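Local coordinates for protein ApaG (Shewanella oneidensis, PDB 1TZA), which is of unknown function but belongs to the ApaG family of small all-beta proteins, with a domain related to the immunoglobulin-like E-set folds, at residues T14-Q19 and L119-L124; I34-L39 and T79-T84; R49-T54 and S61-A66; D55-T60 and L89-G94. One frame throughout, in Å; residues are numbered along the deposited sequence.

Contact 1: T14-Q19 and L119-L124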
loop_
_atom_site.group_PDB
_atom_site.type_symbol
_atom_site.label_atom_id
_atom_site.label_comp_id
_atom_site.label_asym_id
_atom_site.label_seq_id
_atom_site.Cartn_x
_atom_site.Cartn_y
_atom_site.Cartn_z
ATOM N N THR A 14 9.316 7.155 -2.749
ATOM C CA THR A 14 8.466 6.025 -3.100
ATOM C C THR A 14 9.132 4.691 -2.841
ATOM O O THR A 14 10.337 4.618 -2.603
ATOM C CB THR A 14 8.083 6.061 -4.578
ATOM O OG1 THR A 14 9.272 5.936 -5.366
ATOM C CG2 THR A 14 7.373 7.354 -4.916
ATOM N N GLU A 15 8.338 3.629 -2.927
ATOM C CA GLU A 15 8.839 2.291 -2.671
ATOM C C GLU A 15 8.005 1.217 -3.368
ATOM O O GLU A 15 6.763 1.273 -3.371
ATOM C CB GLU A 15 8.835 2.056 -1.169
ATOM C CG GLU A 15 9.465 0.764 -0.718
ATOM C CD GLU A 15 9.371 0.609 0.781
ATOM O OE1 GLU A 15 9.845 1.518 1.497
ATOM O OE2 GLU A 15 8.820 -0.410 1.243
ATOM N N TYR A 16 8.683 0.250 -3.978
ATOM C CA TYR A 16 7.981 -0.828 -4.649
ATOM C C TYR A 16 7.639 -1.818 -3.559
ATOM O O TYR A 16 8.528 -2.364 -2.904
ATOM C CB TYR A 16 8.862 -1.499 -5.699
ATOM C CG TYR A 16 8.249 -2.753 -6.280
ATOM C CD1 TYR A 16 6.959 -2.741 -6.803
ATOM C CD2 TYR A 16 8.963 -3.950 -6.316
ATOM C CE1 TYR A 16 6.386 -3.893 -7.350
ATOM C CE2 TYR A 16 8.403 -5.111 -6.864
ATOM C CZ TYR A 16 7.111 -5.072 -7.377
ATOM O OH TYR A 16 6.543 -6.208 -7.904
ATOM N N ILE A 17 6.353 -2.050 -3.354
ATOM C CA ILE A 17 5.952 -2.968 -2.312
ATOM C C ILE A 17 5.888 -4.426 -2.744
ATOM O O ILE A 17 6.678 -5.245 -2.283
ATOM C CB ILE A 17 4.601 -2.544 -1.713
ATOM C CG1 ILE A 17 4.686 -1.081 -1.267
ATOM C CG2 ILE A 17 4.248 -3.436 -0.537
ATOM C CD1 ILE A 17 5.854 -0.790 -0.311
ATOM N N GLU A 18 4.979 -4.752 -3.655
ATOM C CA GLU A 18 4.835 -6.143 -4.050
ATOM C C GLU A 18 4.136 -6.300 -5.387
ATOM O O GLU A 18 3.372 -5.429 -5.809
ATOM C CB GLU A 18 4.040 -6.857 -2.955
ATOM C CG GLU A 18 3.866 -8.355 -3.099
ATOM C CD GLU A 18 3.037 -8.924 -1.966
ATOM O OE1 GLU A 18 1.840 -8.569 -1.861
ATOM O OE2 GLU A 18 3.580 -9.714 -1.170
ATOM N N GLN A 19 4.409 -7.413 -6.054
ATOM C CA GLN A 19 3.778 -7.706 -7.335
ATOM C C GLN A 19 2.378 -8.259 -7.039
ATOM O O GLN A 19 2.210 -9.083 -6.140
ATOM C CB GLN A 19 4.601 -8.752 -8.087
ATOM C CG GLN A 19 4.389 -8.773 -9.595
ATOM C CD GLN A 19 5.279 -9.788 -10.295
ATOM O OE1 GLN A 19 5.020 -10.995 -10.260
ATOM N NE2 GLN A 19 6.344 -9.306 -10.923
ATOM N N LEU A 119 7.951 5.889 -10.314
ATOM C CA LEU A 119 7.569 4.690 -9.596
ATOM C C LEU A 119 8.337 3.646 -10.394
ATOM O O LEU A 119 8.154 3.535 -11.598
ATOM C CB LEU A 119 6.058 4.452 -9.690
ATOM C CG LEU A 119 5.160 5.455 -8.950
ATOM C CD1 LEU A 119 3.687 5.120 -9.166
ATOM C CD2 LEU A 119 5.492 5.427 -7.474
ATOM N N ALA A 120 9.228 2.911 -9.749
ATOM C CA ALA A 120 9.983 1.913 -10.482
ATOM C C ALA A 120 10.418 0.760 -9.603
ATOM O O ALA A 120 10.814 0.955 -8.448
ATOM C CB ALA A 120 11.208 2.564 -11.156
ATOM N N THR A 121 10.329 -0.450 -10.148
ATOM C CA THR A 121 10.745 -1.625 -9.409
ATOM C C THR A 121 12.254 -1.518 -9.366
ATOM O O THR A 121 12.875 -1.150 -10.353
ATOM C CB THR A 121 10.323 -2.923 -10.117
ATOM O OG1 THR A 121 10.685 -2.862 -11.505
ATOM C CG2 THR A 121 8.815 -3.125 -9.983
ATOM N N PRO A 122 12.868 -1.833 -8.223
ATOM C CA PRO A 122 14.329 -1.732 -8.139
ATOM C C PRO A 122 15.113 -2.421 -9.261
ATOM O O PRO A 122 14.730 -3.495 -9.745
ATOM C CB PRO A 122 14.638 -2.319 -6.762
ATOM C CG PRO A 122 13.492 -3.299 -6.543
ATOM C CD PRO A 122 12.311 -2.504 -7.035
ATOM N N GLY A 123 16.204 -1.774 -9.670
ATOM C CA GLY A 123 17.069 -2.315 -10.704
ATOM C C GLY A 123 16.426 -2.594 -12.045
ATOM O O GLY A 123 16.823 -3.517 -12.754
ATOM N N LEU A 124 15.426 -1.797 -12.395
ATOM C CA LEU A 124 14.742 -1.957 -13.667
ATOM C C LEU A 124 15.744 -1.598 -14.766
ATOM O O LEU A 124 15.759 -2.199 -15.842
ATOM C CB LEU A 124 13.531 -1.025 -13.715
ATOM C CG LEU A 124 12.503 -1.195 -14.836
ATOM C CD1 LEU A 124 12.003 -2.644 -14.889
ATOM C CD2 LEU A 124 11.350 -0.235 -14.574
HETATM O O HOH W 1 10.179 3.238 -6.447
#

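Contact 2: I34-L39 and T79-T84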
loop_
_atom_site.group_PDB
_atom_site.type_symbol
_atom_site.label_atom_id
_atom_site.label_comp_id
_atom_site.label_asym_id
_atom_site.label_seq_id
_atom_site.Cartn_x
_atom_site.Cartn_y
_atom_site.Cartn_z
ATOM N N ILE A 34 4.326 11.267 1.046
ATOM C CA ILE A 34 4.365 12.681 0.718
ATOM C C ILE A 34 4.587 13.521 1.968
ATOM O O ILE A 34 4.031 13.241 3.029
ATOM C CB ILE A 34 3.026 13.141 0.066
ATOM C CG1 ILE A 34 2.567 12.130 -0.993
ATOM C CG2 ILE A 34 3.193 14.517 -0.576
ATOM C CD1 ILE A 34 3.431 12.056 -2.228
ATOM N N THR A 35 5.419 14.545 1.835
ATOM C CA THR A 35 5.688 15.467 2.930
ATOM C C THR A 35 5.282 16.821 2.381
ATOM O O THR A 35 5.785 17.258 1.343
ATOM C CB THR A 35 7.174 15.502 3.322
ATOM O OG1 THR A 35 7.564 14.218 3.832
ATOM C CG2 THR A 35 7.415 16.565 4.404
ATOM N N ILE A 36 4.348 17.461 3.071
ATOM C CA ILE A 36 3.828 18.753 2.674
ATOM C C ILE A 36 4.240 19.782 3.720
ATOM O O ILE A 36 3.692 19.825 4.824
ATOM C CB ILE A 36 2.303 18.665 2.550
ATOM C CG1 ILE A 36 1.953 17.586 1.518
ATOM C CG2 ILE A 36 1.728 19.990 2.133
ATOM C CD1 ILE A 36 0.624 16.906 1.755
ATOM N N ILE A 37 5.221 20.602 3.367
ATOM C CA ILE A 37 5.743 21.617 4.276
ATOM C C ILE A 37 5.107 22.984 4.069
ATOM O O ILE A 37 5.077 23.512 2.952
ATOM C CB ILE A 37 7.267 21.769 4.107
ATOM C CG1 ILE A 37 7.932 20.393 4.113
ATOM C CG2 ILE A 37 7.840 22.612 5.241
ATOM C CD1 ILE A 37 9.409 20.440 3.782
ATOM N N ASN A 38 4.588 23.551 5.154
ATOM C CA ASN A 38 3.980 24.870 5.095
ATOM C C ASN A 38 4.985 25.882 5.624
ATOM O O ASN A 38 5.162 26.032 6.836
ATOM C CB ASN A 38 2.700 24.908 5.923
ATOM C CG ASN A 38 2.140 26.303 6.067
ATOM O OD1 ASN A 38 2.261 27.132 5.166
ATOM N ND2 ASN A 38 1.505 26.566 7.199
ATOM N N LEU A 39 5.648 26.564 4.693
ATOM C CA LEU A 39 6.650 27.564 5.019
ATOM C C LEU A 39 5.998 28.935 5.189
ATOM O O LEU A 39 6.679 29.929 5.450
ATOM C CB LEU A 39 7.704 27.612 3.910
ATOM C CG LEU A 39 8.450 26.299 3.656
ATOM C CD1 LEU A 39 9.342 26.425 2.436
ATOM C CD2 LEU A 39 9.275 25.942 4.886
ATOM N N THR A 79 5.630 23.771 9.606
ATOM C CA THR A 79 5.305 22.395 9.973
ATOM C C THR A 79 5.276 21.528 8.731
ATOM O O THR A 79 4.864 21.979 7.670
ATOM C CB THR A 79 3.928 22.291 10.675
ATOM O OG1 THR A 79 3.906 23.157 11.819
ATOM C CG2 THR A 79 3.666 20.857 11.130
ATOM N N ALA A 80 5.722 20.285 8.879
ATOM C CA ALA A 80 5.764 19.327 7.786
ATOM C C ALA A 80 4.806 18.183 8.064
ATOM O O ALA A 80 5.035 17.402 8.981
ATOM C CB ALA A 80 7.173 18.783 7.638
ATOM N N TYR A 81 3.740 18.083 7.274
ATOM C CA TYR A 81 2.764 17.013 7.439
ATOM C C TYR A 81 3.095 15.879 6.483
ATOM O O TYR A 81 3.194 16.083 5.273
ATOM C CB TYR A 81 1.341 17.527 7.172
ATOM C CG TYR A 81 0.294 16.435 7.052
ATOM C CD1 TYR A 81 0.114 15.747 5.853
ATOM C CD2 TYR A 81 -0.502 16.076 8.142
ATOM C CE1 TYR A 81 -0.827 14.730 5.735
ATOM C CE2 TYR A 81 -1.452 15.054 8.038
ATOM C CZ TYR A 81 -1.605 14.386 6.826
ATOM O OH TYR A 81 -2.513 13.363 6.691
ATOM N N GLN A 82 3.252 14.683 7.035
ATOM C CA GLN A 82 3.581 13.511 6.249
ATOM C C GLN A 82 2.465 12.477 6.254
ATOM O O GLN A 82 1.758 12.306 7.250
ATOM C CB GLN A 82 4.855 12.864 6.788
ATOM C CG GLN A 82 5.172 11.517 6.166
ATOM C CD GLN A 82 6.398 10.862 6.774
ATOM O OE1 GLN A 82 7.523 11.330 6.591
ATOM N NE2 GLN A 82 6.184 9.771 7.509
ATOM N N TYR A 83 2.317 11.788 5.128
ATOM C CA TYR A 83 1.314 10.745 4.991
ATOM C C TYR A 83 1.768 9.751 3.931
ATOM O O TYR A 83 2.597 10.061 3.067
ATOM C CB TYR A 83 -0.041 11.345 4.620
ATOM C CG TYR A 83 -0.267 11.566 3.148
ATOM C CD1 TYR A 83 -0.769 10.540 2.340
ATOM C CD2 TYR A 83 -0.033 12.811 2.567
ATOM C CE1 TYR A 83 -1.044 10.753 0.994
ATOM C CE2 TYR A 83 -0.298 13.034 1.220
ATOM C CZ TYR A 83 -0.807 12.004 0.441
ATOM O OH TYR A 83 -1.097 12.226 -0.880
ATOM N N THR A 84 1.219 8.549 4.003
ATOM C CA THR A 84 1.581 7.525 3.056
ATOM C C THR A 84 0.345 6.901 2.434
ATOM O O THR A 84 -0.657 6.675 3.108
ATOM C CB THR A 84 2.414 6.433 3.753
ATOM O OG1 THR A 84 3.707 6.965 4.080
ATOM C CG2 THR A 84 2.558 5.193 2.856
#

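Contact 3: R49-T54 and S61-A66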
loop_
_atom_site.group_PDB
_atom_site.type_symbol
_atom_site.label_atom_id
_atom_site.label_comp_id
_atom_site.label_asym_id
_atom_site.label_seq_id
_atom_site.Cartn_x
_atom_site.Cartn_y
_atom_site.Cartn_z
ATOM N N ARG A 49 -7.170 16.765 -3.643
ATOM C CA ARG A 49 -5.996 16.273 -4.339
ATOM C C ARG A 49 -6.443 15.925 -5.742
ATOM O O ARG A 49 -7.614 15.625 -5.979
ATOM C CB ARG A 49 -5.411 15.036 -3.654
ATOM C CG ARG A 49 -6.329 13.830 -3.588
ATOM C CD ARG A 49 -5.569 12.599 -3.086
ATOM N NE ARG A 49 -6.403 11.731 -2.258
ATOM C CZ ARG A 49 -7.411 10.989 -2.705
ATOM N NH1 ARG A 49 -7.727 10.993 -3.991
ATOM N NH2 ARG A 49 -8.110 10.253 -1.859
ATOM N N HIS A 50 -5.511 15.995 -6.674
ATOM C CA HIS A 50 -5.793 15.673 -8.060
ATOM C C HIS A 50 -4.520 15.068 -8.619
ATOM O O HIS A 50 -3.522 15.760 -8.806
ATOM C CB HIS A 50 -6.183 16.925 -8.847
ATOM C CG HIS A 50 -6.404 16.670 -10.306
ATOM N ND1 HIS A 50 -7.284 15.715 -10.771
ATOM C CD2 HIS A 50 -5.834 17.220 -11.403
ATOM C CE1 HIS A 50 -7.242 15.686 -12.090
ATOM N NE2 HIS A 50 -6.370 16.588 -12.500
ATOM N N TRP A 51 -4.564 13.764 -8.862
ATOM C CA TRP A 51 -3.423 13.027 -9.374
ATOM C C TRP A 51 -3.550 12.679 -10.848
ATOM O O TRP A 51 -4.647 12.589 -11.392
ATOM C CB TRP A 51 -3.244 11.714 -8.597
ATOM C CG TRP A 51 -2.778 11.841 -7.172
ATOM C CD1 TRP A 51 -3.470 11.485 -6.043
ATOM C CD2 TRP A 51 -1.482 12.258 -6.732
ATOM N NE1 TRP A 51 -2.679 11.646 -4.932
ATOM C CE2 TRP A 51 -1.454 12.121 -5.324
ATOM C CE3 TRP A 51 -0.339 12.734 -7.391
ATOM C CZ2 TRP A 51 -0.323 12.439 -4.563
ATOM C CZ3 TRP A 51 0.788 13.051 -6.630
ATOM C CH2 TRP A 51 0.786 12.903 -5.233
ATOM N N ILE A 52 -2.399 12.498 -11.484
ATOM C CA ILE A 52 -2.317 12.082 -12.874
ATOM C C ILE A 52 -1.266 10.988 -12.791
ATOM O O ILE A 52 -0.109 11.237 -12.463
ATOM C CB ILE A 52 -1.846 13.215 -13.818
ATOM C CG1 ILE A 52 -2.979 14.224 -14.028
ATOM C CG2 ILE A 52 -1.415 12.638 -15.165
ATOM C CD1 ILE A 52 -3.197 15.150 -12.861
ATOM N N ILE A 53 -1.692 9.768 -13.060
ATOM C CA ILE A 53 -0.828 8.610 -12.984
ATOM C C ILE A 53 -0.633 8.026 -14.374
ATOM O O ILE A 53 -1.603 7.747 -15.082
ATOM C CB ILE A 53 -1.460 7.564 -12.038
ATOM C CG1 ILE A 53 -1.790 8.246 -10.698
ATOM C CG2 ILE A 53 -0.521 6.384 -11.844
ATOM C CD1 ILE A 53 -2.640 7.409 -9.761
ATOM N N THR A 54 0.629 7.840 -14.754
ATOM C CA THR A 54 0.972 7.321 -16.069
ATOM C C THR A 54 1.866 6.089 -16.020
ATOM O O THR A 54 2.886 6.093 -15.331
ATOM C CB THR A 54 1.691 8.410 -16.886
ATOM O OG1 THR A 54 0.916 9.616 -16.848
ATOM C CG2 THR A 54 1.873 7.971 -18.333
ATOM N N SER A 61 -4.292 7.485 -15.716
ATOM C CA SER A 61 -5.475 7.391 -14.870
ATOM C C SER A 61 -5.481 8.715 -14.123
ATOM O O SER A 61 -4.447 9.361 -13.999
ATOM C CB SER A 61 -5.346 6.250 -13.857
ATOM O OG SER A 61 -5.145 5.011 -14.500
ATOM N N GLU A 62 -6.635 9.125 -13.625
ATOM C CA GLU A 62 -6.708 10.379 -12.901
ATOM C C GLU A 62 -7.456 10.130 -11.614
ATOM O O GLU A 62 -8.505 9.493 -11.615
ATOM C CB GLU A 62 -7.430 11.434 -13.744
ATOM C CG GLU A 62 -6.705 12.776 -13.834
ATOM C CD GLU A 62 -7.429 13.788 -14.721
ATOM O OE1 GLU A 62 -8.557 14.200 -14.374
ATOM O OE2 GLU A 62 -6.865 14.170 -15.770
ATOM N N VAL A 63 -6.912 10.611 -10.506
ATOM C CA VAL A 63 -7.569 10.431 -9.223
ATOM C C VAL A 63 -7.866 11.788 -8.631
ATOM O O VAL A 63 -6.985 12.635 -8.541
ATOM C CB VAL A 63 -6.690 9.636 -8.251
ATOM C CG1 VAL A 63 -7.378 9.533 -6.889
ATOM C CG2 VAL A 63 -6.416 8.253 -8.827
ATOM N N GLN A 64 -9.117 11.995 -8.240
ATOM C CA GLN A 64 -9.540 13.261 -7.655
ATOM C C GLN A 64 -10.380 12.952 -6.419
ATOM O O GLN A 64 -11.249 12.081 -6.458
ATOM C CB GLN A 64 -10.374 14.042 -8.673
ATOM C CG GLN A 64 -9.906 15.474 -8.939
ATOM C CD GLN A 64 -10.621 16.516 -8.081
ATOM O OE1 GLN A 64 -10.382 16.629 -6.878
ATOM N NE2 GLN A 64 -11.512 17.276 -8.708
ATOM N N GLY A 65 -10.118 13.658 -5.323
ATOM C CA GLY A 65 -10.875 13.422 -4.108
ATOM C C GLY A 65 -10.657 14.467 -3.036
ATOM O O GLY A 65 -9.896 15.410 -3.220
ATOM N N ALA A 66 -11.333 14.297 -1.908
ATOM C CA ALA A 66 -11.203 15.229 -0.796
ATOM C C ALA A 66 -10.074 14.770 0.119
ATOM O O ALA A 66 -10.010 13.605 0.515
ATOM C CB ALA A 66 -12.523 15.316 -0.009
HETATM O O HOH W 2 -9.081 10.839 1.015
HETATM O O HOH W 3 -10.824 9.681 -4.433
#

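Contact 4: D55-T60 and L89-G94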
loop_
_atom_site.group_PDB
_atom_site.type_symbol
_atom_site.label_atom_id
_atom_site.label_comp_id
_atom_site.label_asym_id
_atom_site.label_seq_id
_atom_site.Cartn_x
_atom_site.Cartn_y
_atom_site.Cartn_z
ATOM N N ASP A 55 1.484 5.033 -16.744
ATOM C CA ASP A 55 2.304 3.825 -16.777
ATOM C C ASP A 55 3.373 4.011 -17.857
ATOM O O ASP A 55 3.382 5.026 -18.558
ATOM C CB ASP A 55 1.462 2.558 -17.042
ATOM C CG ASP A 55 0.842 2.515 -18.443
ATOM O OD1 ASP A 55 1.263 3.285 -19.331
ATOM O OD2 ASP A 55 -0.072 1.684 -18.657
ATOM N N ALA A 56 4.270 3.042 -17.991
ATOM C CA ALA A 56 5.354 3.132 -18.961
ATOM C C ALA A 56 4.921 3.422 -20.398
ATOM O O ALA A 56 5.714 3.933 -21.180
ATOM C CB ALA A 56 6.195 1.850 -18.917
ATOM N N ASN A 57 3.669 3.117 -20.734
ATOM C CA ASN A 57 3.152 3.319 -22.089
ATOM C C ASN A 57 2.357 4.589 -22.304
ATOM O O ASN A 57 1.765 4.779 -23.363
ATOM C CB ASN A 57 2.286 2.131 -22.494
ATOM C CG ASN A 57 3.098 0.879 -22.719
ATOM O OD1 ASN A 57 2.779 -0.192 -22.189
ATOM N ND2 ASN A 57 4.161 1.002 -23.512
ATOM N N GLY A 58 2.324 5.458 -21.306
ATOM C CA GLY A 58 1.567 6.689 -21.454
ATOM C C GLY A 58 0.094 6.562 -21.098
ATOM O O GLY A 58 -0.636 7.553 -21.122
ATOM N N LYS A 59 -0.348 5.351 -20.773
ATOM C CA LYS A 59 -1.743 5.129 -20.403
ATOM C C LYS A 59 -1.930 5.780 -19.039
ATOM O O LYS A 59 -1.310 5.374 -18.057
ATOM C CB LYS A 59 -2.035 3.632 -20.332
ATOM C CG LYS A 59 -3.430 3.261 -20.803
ATOM C CD LYS A 59 -4.440 3.236 -19.668
ATOM C CE LYS A 59 -4.159 2.071 -18.736
ATOM N NZ LYS A 59 -3.936 0.818 -19.512
ATOM N N THR A 60 -2.781 6.797 -18.976
ATOM C CA THR A 60 -2.975 7.503 -17.722
ATOM C C THR A 60 -4.312 7.299 -17.032
ATOM O O THR A 60 -5.320 6.983 -17.663
ATOM C CB THR A 60 -2.793 9.019 -17.911
ATOM O OG1 THR A 60 -3.944 9.549 -18.569
ATOM C CG2 THR A 60 -1.562 9.318 -18.761
ATOM N N LEU A 89 0.303 -0.154 -10.513
ATOM C CA LEU A 89 0.534 0.105 -11.935
ATOM C C LEU A 89 0.514 -1.179 -12.741
ATOM O O LEU A 89 0.802 -2.248 -12.207
ATOM C CB LEU A 89 1.886 0.776 -12.164
ATOM C CG LEU A 89 2.091 2.221 -11.732
ATOM C CD1 LEU A 89 3.498 2.647 -12.155
ATOM C CD2 LEU A 89 1.037 3.122 -12.371
ATOM N N ASP A 90 0.188 -1.073 -14.027
ATOM C CA ASP A 90 0.189 -2.251 -14.886
ATOM C C ASP A 90 1.566 -2.446 -15.523
ATOM O O ASP A 90 1.772 -3.388 -16.288
ATOM C CB ASP A 90 -0.906 -2.171 -15.969
ATOM C CG ASP A 90 -0.856 -0.884 -16.768
ATOM O OD1 ASP A 90 0.212 -0.234 -16.823
ATOM O OD2 ASP A 90 -1.895 -0.527 -17.359
ATOM N N THR A 91 2.499 -1.548 -15.208
ATOM C CA THR A 91 3.889 -1.631 -15.697
ATOM C C THR A 91 4.825 -1.366 -14.512
ATOM O O THR A 91 4.447 -0.678 -13.575
ATOM C CB THR A 91 4.192 -0.584 -16.817
ATOM O OG1 THR A 91 3.844 0.732 -16.358
ATOM C CG2 THR A 91 3.406 -0.910 -18.088
ATOM N N PRO A 92 6.048 -1.925 -14.535
ATOM C CA PRO A 92 7.007 -1.727 -13.442
ATOM C C PRO A 92 7.583 -0.319 -13.345
ATOM O O PRO A 92 8.380 -0.019 -12.450
ATOM C CB PRO A 92 8.082 -2.778 -13.727
ATOM C CG PRO A 92 8.055 -2.886 -15.219
ATOM C CD PRO A 92 6.572 -2.897 -15.514
ATOM N N PHE A 93 7.189 0.542 -14.275
ATOM C CA PHE A 93 7.643 1.923 -14.269
ATOM C C PHE A 93 6.480 2.830 -14.594
ATOM O O PHE A 93 5.603 2.464 -15.375
ATOM C CB PHE A 93 8.734 2.169 -15.304
ATOM C CG PHE A 93 9.115 3.621 -15.428
ATOM C CD1 PHE A 93 9.876 4.239 -14.437
ATOM C CD2 PHE A 93 8.675 4.386 -16.506
ATOM C CE1 PHE A 93 10.193 5.602 -14.523
ATOM C CE2 PHE A 93 8.982 5.741 -16.601
ATOM C CZ PHE A 93 9.743 6.353 -15.607
ATOM N N GLY A 94 6.490 4.019 -14.003
ATOM C CA GLY A 94 5.431 4.979 -14.241
ATOM C C GLY A 94 5.766 6.300 -13.581
ATOM O O GLY A 94 6.769 6.412 -12.868
#

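Contact 1: T14-Q19 and L119-L124
Tyr16 and Thr121 meet at one end of an all-beta domain of the immunoglobulin-like E-set kind, where strand 8-19, outermost in the three-stranded sheet, comes up against the end of strand 109-120 in the other sheet and the type II turn Thr121-Leu124. No hydrogen bond joins the two segments directly; side chains and one water make the contact. The aromatic part is a CH-pi contact. Thr121 CG2 stands over the middle of the Tyr16 ring, 3.4 Å from its centroid and 2° off the ring normal, so the methyl is almost equally far from all six ring carbons. A chi1 of 172° sends the Tyr16 ring away from its backbone N and lays it alongside the Thr121 side chain, both pointing the same way. The Tyr16 ring also meets Phe30 of strand 28-38. The apolar contacts run crosswise: Pro122 CD lies 3.7 Å from Tyr16 CD2, and Leu119 CD2 lies 3.7 Å from Thr14 CG2. Leu119 also packs on Thr87 and Leu89, leading from this surface patch toward the core. A serine in place of Tyr16 would remove the ring on which the Thr121 methyl and Pro122 rest, and would probably leave the turn without its support on strand 8-19. Beyond Tyr16, a classic beta bulge at Ile17 and Glu18 faces Leu29, and Glu18 bonds to Ser85 and Val69 of the second subunit. The polar link is a single water, 3.0 Å from Thr14 OG1, which donates to Ala120 O at 3.1 Å.

Contact 2: I34-L39 and T79-T84
Ile36 N donates to Tyr81 O over 2.8 Å with a nearly straight N-H...O angle of 172°, and the same carbonyl oxygen also receives a CA-H...O contact from Thr35 CA. Tyr81 N returns the bond to Ile36 O at 3.0 Å. Ile34 and Tyr83 form a second hydrogen-bonded pair, and the antiparallel strands 28-38 and 79-89 are thereby zipped together. One face carries Ile34, Ile36, Tyr81 and Tyr83, with Asn38 and Thr79 at its end. There CG of Tyr83 sits between its backbone N and carbonyl carbon (chi1 86°), which swings the ring back beside Ile34, the two side chains pointing the same way. Tyr83 CE2 comes within 3.5 Å of Ile34 CB, while Ile34 CG1 touches the hydroxyl end of the ring, 3.7 Å from Tyr83 OH. Ile36 CD1 approaches the edge of that ring near its plane, 4.0 Å from Tyr83 CE2. Tyr81 leans on loop residues Val68 and Pro73, its OH bonded to Glu71. A phenylalanine at Tyr83 would keep the ring but would probably leave the Tyr100 hydroxyl without its mate inside the sandwich. The other face mixes Thr35 and Gln82 with Ile37 and Ala80 and is lightly packed: Ala80 CB touches Thr35 CG2 and Ile37 CG1, each at 3.9 Å. The chemistry thus differs by face: Ile34 and Tyr83 pack on Trp51, Ile34 and Ile36 on Tyr100, and the hydroxyl of buried Tyr83 is satisfied by Tyr100 OH, whereas the mixed face meets mainly through methyl and methylene groups.

Contact 3: R49-T54 and S61-A66
His50 and Glu62 meet edge-on across the pair of strands: Glu62 OE1 lies in the plane of the imidazole, 3.0 Å from His50 CE1, with the carboxylate plane turned 79° from the ring. The ring is set there by chi1 of 176°, CG opposite the backbone N. His50 ND1, 3.2 Å from Gln64 CG, is buried with no polar partner. On the other face Val63 is the hub. Its CB faces Trp51 CB at 4.0 Å, near the edge of the indole; CG2 meets Ile53 CD1, also at 4.0 Å; CG1 sits 3.3 Å from Arg49 NH1. The Arg49 chain, bent at chi3, crosses the Val63 side chain obliquely and passes beside Gly65, where a beta carbon would crowd NH1. Two waters that donate to Gln64 O and Ala66 O are held only weakly by the guanidinium. Its stronger partners belong to the second subunit: Arg49 NE makes a salt bridge to Glu18, and NH2 bonds to the carbonyl of Gln19. Six backbone hydrogen bonds join the strands, the shortest from Trp51 N to Val63 O at 2.7 Å. Trp51 turns inward to Tyr32 and Tyr83 of the facing sheet. This is an antiparallel beta hairpin, strands 44-55 and 60-66, forming part of one sheet of a beta sandwich, with Arg49 at the subunit interface.

Contact 4: D55-T60 and L89-G94
Asp55 and Gly94 face each other as a lone antiparallel non-hydrogen-bonded pair, CA to CA 4.2 Å, just where the chain enters the type I turn Asp55-Gly58. Asp55 CG lies between its backbone N and carbonyl carbon (chi1 67°), which brings the carboxylate back over its own turn. There Asp55 OD1 takes two backbone donors from opposite faces of its carboxylate plane, Asn57 N at 2.8 Å, closing an Asx turn, and Lys59 N at 3.0 Å. That double grip fixes the rotation of the carboxylate and holds its other oxygen, OD2, 2.7 Å from Asp90 OD1, with the two carboxylate planes 40° apart. So close a pair of acids would probably raise the affinity of one for a proton. Lys59 NZ probably offsets some of the charge through a salt bridge to Asp90 OD2, 3.3 Å long and met nearly along its C-O axis. Thr91 OG1 donates to Phe93 O at 2.7 Å and rests 3.1 Å from Asp55 CB, while Ala56 CB lies at the edge of the Phe93 ring. At Gly94 a beta carbon would clash with Leu89 CD1. The hairpin turn between strands 44-55 and 60-66 thus leans on the link from strand 79-89 to strand 93-104, beside Tyr28 and Leu119.

In the fold
Contacts 2 and 3 are regular antiparallel pairings, one in each sheet; both are partly buried, with one face turned to the core, where Tyr83 and Ile34 pack on Trp51. Contacts 1 and 4 lie at one end of the domain and depend on side chains, turns and, in contact 1, water; backbone bonds Leu119-Gly94 and Thr121-Pro92 join them. Contact 4 also abuts contact 3, continuing from its hairpin and packing Leu89 on Ile53. Contact 1 is at the surface and largely apolar, whereas contact 4 is partly buried and gathers acids and a lysine. Contacts 1 and 3 both reach the second subunit: Arg49 of contact 3 forms a salt bridge to its Glu18; the reciprocal pair is long and weak.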